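Glycerol trinitrate reductase (Agrobacterium tumefaciens, PDB 5EPD) probably acts as an FMN-dependent glycerol trinitrate reductase of the Old Yellow Enzyme family, linked to xenobiotic degradation. Local coordinates at residues Gly136-Glu148 / Leu202-Arg214. Numbering follows the deposited sequence.
Sequences GGAPVAPSAIRAE and LLEQFAKDGANMR
One face of the F206 ring carries P142. The proline CB lies 3.5 Å from the ring centroid, only 6° off the normal, which makes a CH-pi contact over the face. The backbone oxygen of L202 lies in plane at the ring edge. The R214 guanidinium meets P142 at its own edge. Its NH1 donates to P142 O (2.7 Å) in the carbonyl plane, on a lone pair, with the oxygen tilted 17° out of the guanidinium plane. The R214 chain bends about CG-CD (chi3 82°), which brings NH1 back to the carbonyl. L166 O takes a second bond from NH1, and D216 forms a salt bridge with NH2. Elsewhere on the proline ring, CD packs 3.6 Å from Q205 CB, and the two side chains cross at about a right angle. The Q205 amide is held from outside, by G200 O, V124 O and R126 N. S143 OG accepts from M213 N at 2.7 Å. N212 OD1 accepts from R214 N, an Asx turn that spans M213, the residue whose N meets the serine. One water donates to both S143 O and A211 O and so bridges the two segments. Nearer the surface, I145 CD1 touches M213 SD at 3.5 Å. The contact belongs to the periphery of the TIM barrel. Strand 140-141 pairs in parallel with strand 164-165, and P142-S143 follow it onto helix 202-207 and the loop after it. Helices 171-187 and 227-240 pack on F206 as well, through L171 and L228.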
loop_
_atom_site.group_PDB
_atom_site.type_symbol
_atom_site.label_atom_id
_atom_site.label_comp_id
_atom_site.label_asym_id
_atom_site.label_seq_id
_atom_site.Cartn_x
_atom_site.Cartn_y
_atom_site.Cartn_z
ATOM N N GLY A 136 3.557 23.789 8.982
ATOM C CA GLY A 136 2.609 24.293 7.986
ATOM C C GLY A 136 3.216 24.403 6.598
ATOM O O GLY A 136 2.648 25.051 5.710
ATOM N N GLY A 137 4.359 23.753 6.383
ATOM C CA GLY A 137 5.038 23.857 5.084
ATOM C C GLY A 137 4.326 23.224 3.885
ATOM O O GLY A 137 3.440 22.391 4.029
ATOM N N ALA A 138 4.724 23.605 2.683
ATOM C CA ALA A 138 4.076 23.083 1.500
ATOM C C ALA A 138 4.433 21.589 1.266
ATOM O O ALA A 138 5.582 21.189 1.443
ATOM C CB ALA A 138 4.438 23.922 0.295
ATOM N N PRO A 139 3.450 20.766 0.853
ATOM C CA PRO A 139 3.801 19.384 0.532
ATOM C C PRO A 139 4.898 19.337 -0.527
ATOM O O PRO A 139 5.139 20.343 -1.234
ATOM C CB PRO A 139 2.506 18.806 -0.055
ATOM C CG PRO A 139 1.424 19.790 0.219
ATOM C CD PRO A 139 2.094 21.114 0.392
ATOM N N VAL A 140 5.555 18.195 -0.657
ATOM C CA VAL A 140 6.660 18.089 -1.615
ATOM C C VAL A 140 6.319 17.175 -2.793
ATOM O O VAL A 140 5.454 16.301 -2.693
ATOM C CB VAL A 140 7.977 17.657 -0.941
ATOM C CG1 VAL A 140 8.375 18.694 0.104
ATOM C CG2 VAL A 140 7.855 16.253 -0.346
ATOM N N ALA A 141 6.994 17.404 -3.915
ATOM C CA ALA A 141 6.634 16.785 -5.180
ATOM C C ALA A 141 7.812 16.945 -6.148
ATOM O O ALA A 141 8.689 17.789 -5.916
ATOM C CB ALA A 141 5.402 17.480 -5.731
ATOM N N PRO A 142 7.832 16.160 -7.244
ATOM C CA PRO A 142 8.902 16.345 -8.242
ATOM C C PRO A 142 8.847 17.726 -8.949
ATOM O O PRO A 142 9.885 18.328 -9.200
ATOM C CB PRO A 142 8.644 15.203 -9.247
ATOM C CG PRO A 142 7.182 14.894 -9.118
ATOM C CD PRO A 142 6.867 15.123 -7.654
ATOM N N SER A 143 7.637 18.204 -9.254
ATOM C CA SER A 143 7.417 19.495 -9.884
ATOM C C SER A 143 6.285 20.172 -9.134
ATOM O O SER A 143 5.439 19.500 -8.534
ATOM C CB SER A 143 7.036 19.299 -11.346
ATOM O OG SER A 143 8.003 18.497 -12.005
ATOM N N ALA A 144 6.287 21.505 -9.144
ATOM C CA ALA A 144 5.259 22.312 -8.464
ATOM C C ALA A 144 3.967 22.362 -9.300
ATOM O O ALA A 144 3.674 23.357 -9.955
ATOM C CB ALA A 144 5.794 23.720 -8.190
ATOM N N ILE A 145 3.230 21.250 -9.313
ATOM C CA ILE A 145 1.941 21.156 -10.003
ATOM C C ILE A 145 0.997 20.525 -8.984
ATOM O O ILE A 145 1.221 19.396 -8.546
ATOM C CB ILE A 145 1.985 20.243 -11.251
ATOM C CG1 ILE A 145 3.165 20.585 -12.169
ATOM C CG2 ILE A 145 0.666 20.328 -12.015
ATOM C CD1 ILE A 145 3.589 19.457 -13.099
ATOM N N ARG A 146 -0.034 21.267 -8.587
ATOM C CA ARG A 146 -1.038 20.779 -7.654
ATOM C C ARG A 146 -1.781 19.595 -8.262
ATOM O O ARG A 146 -2.006 19.542 -9.476
ATOM C CB ARG A 146 -2.053 21.877 -7.356
ATOM C CG ARG A 146 -2.740 21.705 -6.017
ATOM C CD ARG A 146 -3.675 22.863 -5.719
ATOM N NE ARG A 146 -5.065 22.551 -6.051
ATOM C CZ ARG A 146 -5.716 22.930 -7.148
ATOM N NH1 ARG A 146 -5.124 23.655 -8.091
ATOM N NH2 ARG A 146 -6.989 22.558 -7.300
ATOM N N ALA A 147 -2.157 18.640 -7.417
ATOM C CA ALA A 147 -3.084 17.606 -7.828
ATOM C C ALA A 147 -4.522 18.153 -7.712
ATOM O O ALA A 147 -4.819 18.965 -6.838
ATOM C CB ALA A 147 -2.905 16.367 -6.976
ATOM N N GLU A 148 -5.382 17.712 -8.630
ATOM C CA GLU A 148 -6.819 18.002 -8.631
ATOM C C GLU A 148 -7.617 16.959 -7.796
ATOM O O GLU A 148 -8.546 16.321 -8.313
ATOM C CB GLU A 148 -7.326 17.982 -10.089
ATOM C CG GLU A 148 -6.666 18.996 -10.984
ATOM C CD GLU A 148 -6.848 20.383 -10.429
ATOM O OE1 GLU A 148 -8.000 20.876 -10.453
ATOM O OE2 GLU A 148 -5.856 20.961 -9.931
ATOM N N LEU A 202 4.054 9.936 -3.976
ATOM C CA LEU A 202 5.335 10.557 -4.355
ATOM C C LEU A 202 6.029 9.838 -5.501
ATOM O O LEU A 202 6.432 10.460 -6.521
ATOM C CB LEU A 202 6.301 10.630 -3.165
ATOM C CG LEU A 202 7.635 11.348 -3.431
ATOM C CD1 LEU A 202 7.440 12.808 -3.830
ATOM C CD2 LEU A 202 8.552 11.285 -2.224
ATOM N N LEU A 203 6.171 8.533 -5.344
ATOM C CA LEU A 203 7.042 7.804 -6.248
ATOM C C LEU A 203 6.418 7.714 -7.639
ATOM O O LEU A 203 7.154 7.691 -8.626
ATOM C CB LEU A 203 7.388 6.415 -5.688
ATOM C CG LEU A 203 7.906 6.368 -4.239
ATOM C CD1 LEU A 203 8.215 4.942 -3.771
ATOM C CD2 LEU A 203 9.118 7.286 -4.083
ATOM N N GLU A 204 5.078 7.647 -7.713
ATOM C CA GLU A 204 4.363 7.632 -8.989
ATOM C C GLU A 204 4.363 9.045 -9.607
ATOM O O GLU A 204 4.374 9.204 -10.852
ATOM C CB GLU A 204 2.915 7.118 -8.847
ATOM C CG GLU A 204 2.176 7.054 -10.201
ATOM C CD GLU A 204 0.709 6.620 -10.128
ATOM O OE1 GLU A 204 -0.156 7.424 -9.699
ATOM O OE2 GLU A 204 0.411 5.486 -10.562
ATOM N N GLN A 205 4.359 10.074 -8.759
ATOM C CA GLN A 205 4.413 11.437 -9.261
ATOM C C GLN A 205 5.681 11.593 -10.090
ATOM O O GLN A 205 5.676 12.284 -11.090
ATOM C CB GLN A 205 4.421 12.458 -8.126
ATOM C CG GLN A 205 3.068 12.740 -7.514
ATOM C CD GLN A 205 3.193 13.169 -6.066
ATOM O OE1 GLN A 205 4.030 14.020 -5.720
ATOM N NE2 GLN A 205 2.366 12.586 -5.208
ATOM N N PHE A 206 6.760 10.954 -9.634
ATOM C CA PHE A 206 8.041 10.970 -10.334
ATOM C C PHE A 206 7.993 10.116 -11.597
ATOM O O PHE A 206 8.520 10.527 -12.629
ATOM C CB PHE A 206 9.184 10.466 -9.414
ATOM C CG PHE A 206 9.862 11.552 -8.610
ATOM C CD1 PHE A 206 9.331 11.979 -7.401
ATOM C CD2 PHE A 206 11.042 12.148 -9.067
ATOM C CE1 PHE A 206 9.958 12.967 -6.654
ATOM C CE2 PHE A 206 11.667 13.146 -8.324
ATOM C CZ PHE A 206 11.133 13.549 -7.109
ATOM N N ALA A 207 7.394 8.930 -11.485
ATOM C CA ALA A 207 7.290 7.984 -12.573
ATOM C C ALA A 207 6.466 8.454 -13.795
ATOM O O ALA A 207 6.807 8.144 -14.944
ATOM C CB ALA A 207 6.720 6.673 -12.042
ATOM N N LYS A 208 5.375 9.182 -13.541
ATOM C CA LYS A 208 4.454 9.627 -14.603
ATOM C C LYS A 208 4.676 11.091 -15.049
ATOM O O LYS A 208 4.738 12.005 -14.232
ATOM C CB LYS A 208 2.996 9.378 -14.154
ATOM C CG LYS A 208 2.683 7.890 -14.063
ATOM C CD LYS A 208 1.250 7.588 -13.644
ATOM C CE LYS A 208 0.981 6.090 -13.728
ATOM N NZ LYS A 208 -0.352 5.707 -13.180
ATOM N N ASP A 209 4.764 11.300 -16.363
ATOM C CA ASP A 209 5.065 12.624 -16.940
ATOM C C ASP A 209 3.971 13.667 -16.781
ATOM O O ASP A 209 4.220 14.876 -16.947
ATOM C CB ASP A 209 5.469 12.521 -18.416
ATOM C CG ASP A 209 4.424 11.833 -19.310
ATOM O OD1 ASP A 209 3.303 11.459 -18.894
ATOM O OD2 ASP A 209 4.763 11.645 -20.494
ATOM N N GLY A 210 2.765 13.223 -16.437
ATOM C CA GLY A 210 1.684 14.143 -16.098
ATOM C C GLY A 210 2.009 15.000 -14.896
ATOM O O GLY A 210 1.473 16.088 -14.762
ATOM N N ALA A 211 2.885 14.503 -14.024
ATOM C CA ALA A 211 3.284 15.223 -12.830
ATOM C C ALA A 211 4.773 15.472 -12.704
ATOM O O ALA A 211 5.173 16.261 -11.838
ATOM C CB ALA A 211 2.798 14.473 -11.596
ATOM N N ASN A 212 5.608 14.794 -13.490
ATOM C CA ASN A 212 7.047 15.040 -13.412
ATOM C C ASN A 212 7.515 15.866 -14.601
ATOM O O ASN A 212 7.720 15.335 -15.702
ATOM C CB ASN A 212 7.840 13.735 -13.312
ATOM C CG ASN A 212 9.328 13.971 -13.072
ATOM O OD1 ASN A 212 9.875 15.048 -13.356
ATOM N ND2 ASN A 212 9.992 12.956 -12.557
ATOM N N MET A 213 7.676 17.166 -14.368
ATOM C CA MET A 213 8.181 18.078 -15.394
ATOM C C MET A 213 9.681 18.424 -15.207
ATOM O O MET A 213 10.205 19.272 -15.906
ATOM C CB MET A 213 7.296 19.352 -15.478
ATOM C CG MET A 213 6.355 19.418 -16.697
ATOM S SD MET A 213 4.583 19.115 -16.400
ATOM C CE MET A 213 3.996 18.635 -18.035
ATOM N N ARG A 214 10.381 17.729 -14.315
ATOM C CA ARG A 214 11.799 17.987 -14.084
ATOM C C ARG A 214 12.690 17.757 -15.325
ATOM O O ARG A 214 12.385 16.947 -16.220
ATOM C CB ARG A 214 12.327 17.083 -12.979
ATOM C CG ARG A 214 11.622 17.181 -11.633
ATOM C CD ARG A 214 12.109 16.063 -10.723
ATOM N NE ARG A 214 13.385 16.418 -10.098
ATOM C CZ ARG A 214 13.510 17.203 -9.026
ATOM N NH1 ARG A 214 12.436 17.704 -8.427
ATOM N NH2 ARG A 214 14.713 17.464 -8.529
HETATM O O HOH W 1 4.459 16.953 -9.071
#